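Side-chain contacts in cellulase CEL9M (Clostridium cellulolyticum, PDB 1IA6), which probably catalyses the endohydrolysis of (1->4)-beta-D-glucosidic linkages in cellulose and related beta-glucans, as a family 9 glycoside hydrolase: residues Ser77-Lys82 with Tyr166-Asn171; Gln97-Thr102 with Ser174-Lys179; Gln249-Met254 with Phe284-Thr289. All coordinates share one frame; numbering follows the deposited sequence.

Contact 1: residues Ser77-Lys82 with Tyr166-Asn171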
loop_
_atom_site.group_PDB
_atom_site.type_symbol
_atom_site.label_atom_id
_atom_site.label_comp_id
_atom_site.label_asym_id
_atom_site.label_seq_id
_atom_site.Cartn_x
_atom_site.Cartn_y
_atom_site.Cartn_z
ATOM N N SER A 77 -4.804 5.628 6.566
ATOM C CA SER A 77 -5.642 6.599 5.871
ATOM C C SER A 77 -6.998 6.740 6.559
ATOM O O SER A 77 -7.481 7.850 6.786
ATOM C CB SER A 77 -5.854 6.168 4.415
ATOM O OG SER A 77 -4.617 5.998 3.739
ATOM N N LEU A 78 -7.605 5.606 6.890
ATOM C CA LEU A 78 -8.913 5.591 7.540
ATOM C C LEU A 78 -8.829 6.162 8.955
ATOM O O LEU A 78 -9.719 6.885 9.401
ATOM C CB LEU A 78 -9.459 4.163 7.593
ATOM C CG LEU A 78 -10.863 3.972 8.180
ATOM C CD1 LEU A 78 -11.879 4.752 7.357
ATOM C CD2 LEU A 78 -11.207 2.493 8.187
ATOM N N TYR A 79 -7.750 5.828 9.653
ATOM C CA TYR A 79 -7.540 6.295 11.018
ATOM C C TYR A 79 -7.362 7.809 11.105
ATOM O O TYR A 79 -7.940 8.460 11.975
ATOM C CB TYR A 79 -6.308 5.610 11.620
ATOM C CG TYR A 79 -6.028 6.002 13.056
ATOM C CD1 TYR A 79 -6.783 5.477 14.104
ATOM C CD2 TYR A 79 -5.010 6.902 13.365
ATOM C CE1 TYR A 79 -6.527 5.838 15.428
ATOM C CE2 TYR A 79 -4.747 7.271 14.681
ATOM C CZ TYR A 79 -5.507 6.734 15.705
ATOM O OH TYR A 79 -5.238 7.085 17.008
ATOM N N GLU A 80 -6.563 8.369 10.202
ATOM C CA GLU A 80 -6.290 9.807 10.208
ATOM C C GLU A 80 -7.348 10.682 9.540
ATOM O O GLU A 80 -7.560 11.822 9.957
ATOM C CB GLU A 80 -4.945 10.091 9.530
ATOM C CG GLU A 80 -3.735 9.409 10.161
ATOM C CD GLU A 80 -3.326 10.009 11.498
ATOM O OE1 GLU A 80 -3.804 11.110 11.848
ATOM O OE2 GLU A 80 -2.505 9.380 12.196
ATOM N N PHE A 81 -7.998 10.164 8.501
ATOM C CA PHE A 81 -8.996 10.942 7.770
ATOM C C PHE A 81 -10.365 10.274 7.703
ATOM O O PHE A 81 -11.037 10.327 6.673
ATOM C CB PHE A 81 -8.497 11.211 6.344
ATOM C CG PHE A 81 -7.149 11.878 6.284
ATOM C CD1 PHE A 81 -6.966 13.158 6.801
ATOM C CD2 PHE A 81 -6.058 11.223 5.715
ATOM C CE1 PHE A 81 -5.714 13.778 6.754
ATOM C CE2 PHE A 81 -4.802 11.835 5.664
ATOM C CZ PHE A 81 -4.633 13.114 6.186
ATOM N N LYS A 82 -10.785 9.666 8.806
ATOM C CA LYS A 82 -12.066 8.979 8.863
ATOM C C LYS A 82 -13.241 9.809 8.348
ATOM O O LYS A 82 -14.117 9.284 7.661
ATOM C CB LYS A 82 -12.353 8.525 10.294
ATOM C CG LYS A 82 -13.692 7.833 10.461
ATOM C CD LYS A 82 -13.915 7.417 11.904
ATOM C CE LYS A 82 -15.348 6.963 12.128
ATOM N NZ LYS A 82 -15.723 5.877 11.188
ATOM N N TYR A 166 -7.546 -3.002 14.618
ATOM C CA TYR A 166 -8.121 -3.002 15.960
ATOM C C TYR A 166 -8.672 -1.602 16.236
ATOM O O TYR A 166 -9.804 -1.447 16.689
ATOM C CB TYR A 166 -7.057 -3.345 17.008
ATOM C CG TYR A 166 -7.423 -2.918 18.417
ATOM C CD1 TYR A 166 -8.389 -3.608 19.151
ATOM C CD2 TYR A 166 -6.826 -1.797 19.001
ATOM C CE1 TYR A 166 -8.757 -3.189 20.437
ATOM C CE2 TYR A 166 -7.186 -1.368 20.286
ATOM C CZ TYR A 166 -8.154 -2.071 20.994
ATOM O OH TYR A 166 -8.532 -1.650 22.250
ATOM N N LEU A 167 -7.866 -0.586 15.942
ATOM C CA LEU A 167 -8.265 0.800 16.172
ATOM C C LEU A 167 -9.449 1.233 15.312
ATOM O O LEU A 167 -10.312 1.977 15.774
ATOM C CB LEU A 167 -7.079 1.735 15.919
ATOM C CG LEU A 167 -5.900 1.576 16.885
ATOM C CD1 LEU A 167 -4.685 2.338 16.365
ATOM C CD2 LEU A 167 -6.310 2.071 18.267
ATOM N N ASN A 168 -9.495 0.762 14.070
ATOM C CA ASN A 168 -10.571 1.131 13.153
ATOM C C ASN A 168 -11.822 0.253 13.230
ATOM O O ASN A 168 -12.878 0.644 12.738
ATOM C CB ASN A 168 -10.077 1.103 11.695
ATOM C CG ASN A 168 -9.023 2.156 11.399
ATOM O OD1 ASN A 168 -9.114 3.286 11.865
ATOM N ND2 ASN A 168 -8.024 1.789 10.593
ATOM N N TYR A 169 -11.712 -0.916 13.853
ATOM C CA TYR A 169 -12.836 -1.852 13.904
ATOM C C TYR A 169 -13.422 -2.153 15.286
ATOM O O TYR A 169 -14.462 -2.810 15.388
ATOM C CB TYR A 169 -12.391 -3.168 13.257
ATOM C CG TYR A 169 -13.459 -3.906 12.481
ATOM C CD1 TYR A 169 -14.047 -3.337 11.352
ATOM C CD2 TYR A 169 -13.839 -5.198 12.841
ATOM C CE1 TYR A 169 -14.982 -4.041 10.595
ATOM C CE2 TYR A 169 -14.773 -5.909 12.091
ATOM C CZ TYR A 169 -15.338 -5.324 10.971
ATOM O OH TYR A 169 -16.243 -6.033 10.215
ATOM N N LYS A 170 -12.769 -1.677 16.341
ATOM C CA LYS A 170 -13.225 -1.946 17.707
ATOM C C LYS A 170 -14.668 -1.546 18.005
ATOM O O LYS A 170 -15.321 -2.168 18.841
ATOM C CB LYS A 170 -12.288 -1.274 18.718
ATOM C CG LYS A 170 -12.219 0.240 18.604
ATOM C CD LYS A 170 -11.062 0.813 19.421
ATOM C CE LYS A 170 -11.241 0.561 20.909
ATOM N NZ LYS A 170 -10.147 1.174 21.716
ATOM N N ASN A 171 -15.162 -0.515 17.329
ATOM C CA ASN A 171 -16.532 -0.051 17.539
ATOM C C ASN A 171 -17.560 -0.856 16.747
ATOM O O ASN A 171 -18.764 -0.732 16.977
ATOM C CB ASN A 171 -16.647 1.426 17.158
ATOM C CG ASN A 171 -15.832 2.327 18.066
ATOM O OD1 ASN A 171 -15.543 3.474 17.723
ATOM N ND2 ASN A 171 -15.466 1.815 19.237
HETATM O O HOH W 1 -13.679 3.125 11.448
#

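Contact 2: residues Gln97-Thr102 with Ser174-Lys179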
loop_
_atom_site.group_PDB
_atom_site.type_symbol
_atom_site.label_atom_id
_atom_site.label_comp_id
_atom_site.label_asym_id
_atom_site.label_seq_id
_atom_site.Cartn_x
_atom_site.Cartn_y
_atom_site.Cartn_z
ATOM N N GLN A 97 -12.417 -3.839 2.291
ATOM C CA GLN A 97 -11.107 -4.068 1.674
ATOM C C GLN A 97 -10.091 -4.412 2.753
ATOM O O GLN A 97 -9.272 -5.317 2.591
ATOM C CB GLN A 97 -10.630 -2.824 0.909
ATOM C CG GLN A 97 -11.650 -2.232 -0.061
ATOM C CD GLN A 97 -12.133 -3.228 -1.095
ATOM O OE1 GLN A 97 -12.623 -4.305 -0.754
ATOM N NE2 GLN A 97 -12.008 -2.870 -2.368
ATOM N N LEU A 98 -10.158 -3.687 3.863
ATOM C CA LEU A 98 -9.238 -3.914 4.970
ATOM C C LEU A 98 -9.437 -5.279 5.623
ATOM O O LEU A 98 -8.468 -5.986 5.902
ATOM C CB LEU A 98 -9.390 -2.804 6.016
ATOM C CG LEU A 98 -8.848 -1.447 5.559
ATOM C CD1 LEU A 98 -9.348 -0.341 6.472
ATOM C CD2 LEU A 98 -7.330 -1.495 5.552
ATOM N N LYS A 99 -10.685 -5.664 5.855
ATOM C CA LYS A 99 -10.931 -6.952 6.485
ATOM C C LYS A 99 -10.482 -8.099 5.587
ATOM O O LYS A 99 -10.106 -9.167 6.078
ATOM C CB LYS A 99 -12.408 -7.120 6.849
ATOM C CG LYS A 99 -12.639 -8.284 7.817
ATOM C CD LYS A 99 -14.067 -8.333 8.329
ATOM C CE LYS A 99 -14.225 -9.373 9.437
ATOM N NZ LYS A 99 -13.848 -10.737 8.973
ATOM N N TYR A 100 -10.507 -7.886 4.273
ATOM C CA TYR A 100 -10.071 -8.937 3.365
ATOM C C TYR A 100 -8.572 -9.158 3.582
ATOM O O TYR A 100 -8.074 -10.280 3.447
ATOM C CB TYR A 100 -10.343 -8.558 1.910
ATOM C CG TYR A 100 -10.525 -9.766 1.012
ATOM C CD1 TYR A 100 -11.724 -10.480 1.013
ATOM C CD2 TYR A 100 -9.496 -10.210 0.186
ATOM C CE1 TYR A 100 -11.894 -11.610 0.211
ATOM C CE2 TYR A 100 -9.653 -11.342 -0.622
ATOM C CZ TYR A 100 -10.853 -12.036 -0.602
ATOM O OH TYR A 100 -11.012 -13.164 -1.383
ATOM N N PHE A 101 -7.855 -8.086 3.916
ATOM C CA PHE A 101 -6.418 -8.179 4.193
ATOM C C PHE A 101 -6.202 -8.884 5.533
ATOM O O PHE A 101 -5.465 -9.863 5.626
ATOM C CB PHE A 101 -5.767 -6.792 4.327
ATOM C CG PHE A 101 -5.271 -6.198 3.037
ATOM C CD1 PHE A 101 -4.139 -6.708 2.406
ATOM C CD2 PHE A 101 -5.898 -5.085 2.489
ATOM C CE1 PHE A 101 -3.636 -6.112 1.251
ATOM C CE2 PHE A 101 -5.406 -4.481 1.335
ATOM C CZ PHE A 101 -4.272 -4.995 0.716
ATOM N N THR A 102 -6.840 -8.371 6.580
ATOM C CA THR A 102 -6.633 -8.940 7.905
ATOM C C THR A 102 -7.084 -10.385 8.073
ATOM O O THR A 102 -6.445 -11.139 8.803
ATOM C CB THR A 102 -7.249 -8.039 9.008
ATOM O OG1 THR A 102 -8.657 -7.903 8.807
ATOM C CG2 THR A 102 -6.604 -6.660 8.968
ATOM N N SER A 174 -15.804 -5.718 18.411
ATOM C CA SER A 174 -14.709 -5.685 19.379
ATOM C C SER A 174 -13.980 -7.016 19.518
ATOM O O SER A 174 -12.782 -7.041 19.803
ATOM C CB SER A 174 -15.230 -5.249 20.752
ATOM O OG SER A 174 -16.203 -6.157 21.231
ATOM N N ALA A 175 -14.694 -8.121 19.326
ATOM C CA ALA A 175 -14.075 -9.438 19.432
ATOM C C ALA A 175 -13.071 -9.636 18.297
ATOM O O ALA A 175 -11.938 -10.067 18.525
ATOM C CB ALA A 175 -15.139 -10.524 19.385
ATOM N N TYR A 176 -13.486 -9.321 17.072
ATOM C CA TYR A 176 -12.597 -9.461 15.926
ATOM C C TYR A 176 -11.431 -8.492 16.070
ATOM O O TYR A 176 -10.283 -8.839 15.792
ATOM C CB TYR A 176 -13.336 -9.164 14.617
ATOM C CG TYR A 176 -12.470 -9.368 13.387
ATOM C CD1 TYR A 176 -12.238 -10.645 12.871
ATOM C CD2 TYR A 176 -11.852 -8.285 12.761
ATOM C CE1 TYR A 176 -11.409 -10.838 11.759
ATOM C CE2 TYR A 176 -11.022 -8.467 11.653
ATOM C CZ TYR A 176 -10.805 -9.740 11.158
ATOM O OH TYR A 176 -9.993 -9.916 10.056
ATOM N N ALA A 177 -11.729 -7.273 16.508
ATOM C CA ALA A 177 -10.697 -6.259 16.683
ATOM C C ALA A 177 -9.623 -6.728 17.659
ATOM O O ALA A 177 -8.433 -6.566 17.408
ATOM C CB ALA A 177 -11.321 -4.955 17.170
ATOM N N THR A 178 -10.046 -7.326 18.768
ATOM C CA THR A 178 -9.104 -7.810 19.766
ATOM C C THR A 178 -8.287 -8.974 19.219
ATOM O O THR A 178 -7.119 -9.129 19.561
ATOM C CB THR A 178 -9.838 -8.223 21.056
ATOM O OG1 THR A 178 -10.429 -7.057 21.646
ATOM C CG2 THR A 178 -8.873 -8.859 22.050
ATOM N N LYS A 179 -8.902 -9.789 18.369
ATOM C CA LYS A 179 -8.192 -10.904 17.757
ATOM C C LYS A 179 -7.053 -10.319 16.921
ATOM O O LYS A 179 -5.948 -10.857 16.889
ATOM C CB LYS A 179 -9.140 -11.717 16.870
ATOM C CG LYS A 179 -8.474 -12.890 16.179
ATOM C CD LYS A 179 -9.480 -13.754 15.423
ATOM C CE LYS A 179 -10.289 -14.643 16.358
ATOM N NZ LYS A 179 -11.136 -13.871 17.301
#

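Contact 3: residues Gln249-Met254 with Phe284-Thr289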
loop_
_atom_site.group_PDB
_atom_site.type_symbol
_atom_site.label_atom_id
_atom_site.label_comp_id
_atom_site.label_asym_id
_atom_site.label_seq_id
_atom_site.Cartn_x
_atom_site.Cartn_y
_atom_site.Cartn_z
ATOM N N GLN A 249 17.894 11.588 7.890
ATOM C CA GLN A 249 17.999 12.549 6.800
ATOM C C GLN A 249 17.640 11.758 5.542
ATOM O O GLN A 249 18.451 11.598 4.629
ATOM C CB GLN A 249 19.421 13.110 6.702
ATOM C CG GLN A 249 19.707 14.223 7.707
ATOM C CD GLN A 249 21.125 14.751 7.609
ATOM O OE1 GLN A 249 21.773 14.632 6.570
ATOM N NE2 GLN A 249 21.608 15.355 8.690
ATOM N N ASP A 250 16.406 11.262 5.518
ATOM C CA ASP A 250 15.900 10.451 4.416
ATOM C C ASP A 250 15.604 11.278 3.171
ATOM O O ASP A 250 14.772 12.181 3.205
ATOM C CB ASP A 250 14.624 9.729 4.855
ATOM C CG ASP A 250 14.350 8.485 4.038
ATOM O OD1 ASP A 250 14.643 8.496 2.827
ATOM O OD2 ASP A 250 13.834 7.499 4.606
ATOM N N LYS A 251 16.280 10.952 2.075
ATOM C CA LYS A 251 16.099 11.657 0.810
ATOM C C LYS A 251 15.119 10.912 -0.095
ATOM O O LYS A 251 14.968 11.245 -1.272
ATOM C CB LYS A 251 17.442 11.792 0.086
ATOM C CG LYS A 251 18.508 12.544 0.865
ATOM C CD LYS A 251 19.835 12.519 0.117
ATOM C CE LYS A 251 20.923 13.242 0.891
ATOM N NZ LYS A 251 22.242 13.133 0.208
ATOM N N TRP A 252 14.461 9.901 0.459
ATOM C CA TRP A 252 13.505 9.105 -0.298
ATOM C C TRP A 252 12.108 9.495 0.177
ATOM O O TRP A 252 11.830 10.671 0.423
ATOM C CB TRP A 252 13.769 7.615 -0.040
ATOM C CG TRP A 252 13.324 6.702 -1.148
ATOM C CD1 TRP A 252 12.388 5.709 -1.070
ATOM C CD2 TRP A 252 13.812 6.688 -2.497
ATOM N NE1 TRP A 252 12.262 5.078 -2.284
ATOM C CE2 TRP A 252 13.123 5.660 -3.178
ATOM C CE3 TRP A 252 14.763 7.446 -3.196
ATOM C CZ2 TRP A 252 13.356 5.368 -4.528
ATOM C CZ3 TRP A 252 14.995 7.155 -4.538
ATOM C CH2 TRP A 252 14.293 6.126 -5.189
ATOM N N THR A 253 11.228 8.509 0.301
ATOM C CA THR A 253 9.877 8.767 0.771
ATOM C C THR A 253 9.274 7.473 1.299
ATOM O O THR A 253 9.925 6.426 1.309
ATOM C CB THR A 253 8.974 9.336 -0.356
ATOM O OG1 THR A 253 7.707 9.720 0.195
ATOM C CG2 THR A 253 8.750 8.300 -1.446
ATOM N N MET A 254 8.032 7.553 1.751
ATOM C CA MET A 254 7.343 6.383 2.264
ATOM C C MET A 254 7.058 5.387 1.142
ATOM O O MET A 254 6.484 5.743 0.113
ATOM C CB MET A 254 6.023 6.803 2.914
ATOM C CG MET A 254 5.099 5.642 3.257
ATOM S SD MET A 254 3.589 6.220 4.059
ATOM C CE MET A 254 2.616 6.701 2.647
ATOM N N PHE A 284 10.913 16.930 4.202
ATOM C CA PHE A 284 9.971 17.829 3.553
ATOM C C PHE A 284 10.685 18.916 2.761
ATOM O O PHE A 284 10.339 19.177 1.610
ATOM C CB PHE A 284 9.036 18.468 4.588
ATOM C CG PHE A 284 8.031 17.514 5.180
ATOM C CD1 PHE A 284 7.900 16.216 4.687
ATOM C CD2 PHE A 284 7.193 17.926 6.210
ATOM C CE1 PHE A 284 6.944 15.344 5.212
ATOM C CE2 PHE A 284 6.233 17.061 6.743
ATOM C CZ PHE A 284 6.110 15.769 6.241
ATOM N N ASN A 285 11.683 19.547 3.372
ATOM C CA ASN A 285 12.426 20.603 2.691
ATOM C C ASN A 285 13.212 20.056 1.507
ATOM O O ASN A 285 13.442 20.761 0.525
ATOM C CB ASN A 285 13.370 21.319 3.663
ATOM C CG ASN A 285 12.627 22.205 4.641
ATOM O OD1 ASN A 285 11.586 22.772 4.307
ATOM N ND2 ASN A 285 13.161 22.342 5.848
ATOM N N TYR A 286 13.616 18.794 1.600
ATOM C CA TYR A 286 14.356 18.161 0.519
ATOM C C TYR A 286 13.432 17.999 -0.687
ATOM O O TYR A 286 13.827 18.255 -1.824
ATOM C CB TYR A 286 14.892 16.803 0.980
ATOM C CG TYR A 286 15.756 16.105 -0.043
ATOM C CD1 TYR A 286 15.192 15.307 -1.034
ATOM C CD2 TYR A 286 17.143 16.260 -0.029
ATOM C CE1 TYR A 286 15.987 14.677 -1.991
ATOM C CE2 TYR A 286 17.948 15.638 -0.978
ATOM C CZ TYR A 286 17.363 14.847 -1.955
ATOM O OH TYR A 286 18.159 14.224 -2.887
ATOM N N TRP A 287 12.193 17.588 -0.434
ATOM C CA TRP A 287 11.228 17.416 -1.516
ATOM C C TRP A 287 10.796 18.745 -2.120
ATOM O O TRP A 287 10.476 18.818 -3.301
ATOM C CB TRP A 287 9.993 16.650 -1.027
ATOM C CG TRP A 287 10.128 15.175 -1.210
ATOM C CD1 TRP A 287 10.934 14.327 -0.502
ATOM C CD2 TRP A 287 9.497 14.380 -2.220
ATOM N NE1 TRP A 287 10.846 13.054 -1.012
ATOM C CE2 TRP A 287 9.972 13.058 -2.068
ATOM C CE3 TRP A 287 8.579 14.657 -3.243
ATOM C CZ2 TRP A 287 9.558 12.013 -2.902
ATOM C CZ3 TRP A 287 8.168 13.616 -4.073
ATOM C CH2 TRP A 287 8.661 12.310 -3.894
ATOM N N LYS A 288 10.792 19.798 -1.311
ATOM C CA LYS A 288 10.389 21.112 -1.799
ATOM C C LYS A 288 11.316 21.690 -2.861
ATOM O O LYS A 288 10.855 22.323 -3.815
ATOM C CB LYS A 288 10.323 22.119 -0.649
ATOM C CG LYS A 288 9.180 21.939 0.325
ATOM C CD LYS A 288 9.282 22.992 1.420
ATOM C CE LYS A 288 8.174 22.854 2.440
ATOM N NZ LYS A 288 8.297 23.899 3.491
ATOM N N THR A 289 12.617 21.470 -2.705
ATOM C CA THR A 289 13.584 22.058 -3.629
ATOM C C THR A 289 14.647 21.163 -4.262
ATOM O O THR A 289 15.215 21.519 -5.295
ATOM C CB THR A 289 14.324 23.212 -2.933
ATOM O OG1 THR A 289 15.011 22.703 -1.782
ATOM C CG2 THR A 289 13.343 24.282 -2.483
HETATM O O HOH W 2 20.949 13.795 -2.896
#

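Contact 1: residues Ser77-Lys82 with Tyr166-Asn171
The amide of Asn168 lies against the backbone turn that carries Leu78 and Tyr79. Its OD1 sits 3.5 Å from Tyr79 CA and 3.7 Å from Tyr79 CB. The same oxygen lies at the edge of the Tyr79 ring, near the ring plane. Ring and amide planes are turned 51° apart. On the Leu78 side the contact is van der Waals. Leu78 CD2 approaches both CB and CG of Asn168, each at 3.9 Å, and the two side chains run antiparallel, one alongside the other. Leu167 adds a looser touch, with its CD1 4.1 Å from Tyr79 CE1.

Asn168 CG stands opposite its own carbonyl carbon (chi1 -66°), which turns the amide toward helix 64-80. There ND2 donates a hydrogen bond to Gly75 O. A water donates to Asn168 O at 2.9 Å and accepts a weak bond from Lys82 NZ. Trp219 meets the Tyr79 ring edge-to-face, while Leu95 and Leu98 of helix 91-107 touch Leu78. The contact joins helices 64-80 and 152-169. The bond to Gly75 O settles which end of the amide is nitrogen and fixes its rotation, leaving OD1 toward Tyr79 CA and the ring edge.

Contact 2: residues Gln97-Thr102 with Ser174-Lys179
Tyr176 reaches from helix 174-193 to helix 91-107 and meets Lys99 and Thr102 there. The polar contact is a short hydrogen bond, 2.7 Å from Tyr176 OH to Thr102 OG1. Either hydroxyl could be the donor. Thr102 OG1 lies at the ring edge, near the ring plane. The rotation of Thr102 about its first torsion points this oxygen at the tyrosine hydroxyl. Asp103 OD1 is a further, weak partner of Tyr176 OH.

The CH-pi and van der Waals contacts come from the Lys99 chain. Lys99 CE stands over one ring face, 3.8 Å from the Tyr176 ring centroid and 10° off the normal. Nearer the backbone, Lys99 CG lies 3.8 Å from Tyr176 OH.

The charged contact is a cation-pi interaction, off-centre. Lys99 NZ is 4.1 Å from the Tyr176 ring centroid and 29° off the normal. The Lys99 chain runs extended until a bend at chi4 (-59°) carries NZ over the CE1 side of the ring. NZ also forms a salt bridge with Asp103, its strongest polar partner. Tyr176 is thus held at its hydroxyl and over one face. Asp103 OD1 pairs with both Lys99 NZ and, weakly, Tyr176 OH, so it probably offsets the ammonium charge beside the ring and ties the two groups together.

Contact 3: residues Gln249-Met254 with Phe284-Thr289
Trp252 O is gripped by two side-chain donors, Trp287 NE1 and Asn283 ND2. The bond from Trp287 NE1 to Trp252 O is 3.0 Å long, with an N-H...O angle of 161°. The oxygen lies near the indole plane, whereas the nitrogen stands above the carbonyl plane, 42° out of it. Next along the loop, Thr253 CB packs 3.7 Å from Trp287 CZ2. The polar end of Thr253 turns to another partner, since its OG1 is hydrogen-bonded to Glu313.

Lys251 covers one face of the Tyr286 ring. Its CB stands 3.9 Å from the Tyr286 ring centroid, 22° off the normal, in a CH-pi contact. Lys251 CG comes to 3.6 Å from Tyr286 CE2. The Tyr286 ring swings away from its own backbone N, toward the loop. A water at the ring edge bonds to Tyr286 OH at 2.8 Å and accepts a weak bond from Lys251 NZ.

Within the loop, Asp250 OD1 accepts from Trp252 N at 2.8 Å. This bond makes an Asx turn, consistent with the turn setting Lys251 and the Trp252 carbonyl against helix 274-289. The contact docks this Asx-turn loop, which leads to helix 260-271, on a helix of the (alpha/alpha)6 barrel of family 9 glycoside hydrolases.

Contacts 1 and 2 are neighbours, with centres 11 Å apart, and their segments alternate along the chain. They touch directly. Tyr169 CD2 of contact 1 lies 3.7 Å from Tyr176 CD2 of contact 2, and Lys170 CA packs 3.6 Å from Ala177 CB. The consecutive helices 152-169 and 174-193 supply one segment to each contact. Contact 3 is separate, its centre 27 Å from that of contact 1 and 34 Å from that of contact 2. It lies across the chain's centre from contact 2. Contacts 1 and 2 lie away from the metal sites and the predicted catalytic residues Asp401 and Glu410. In contact 3, the Trp252 side chain is about 7 Å from that of the calcium ligand Asp257 and about 10 Å from the calcium ion.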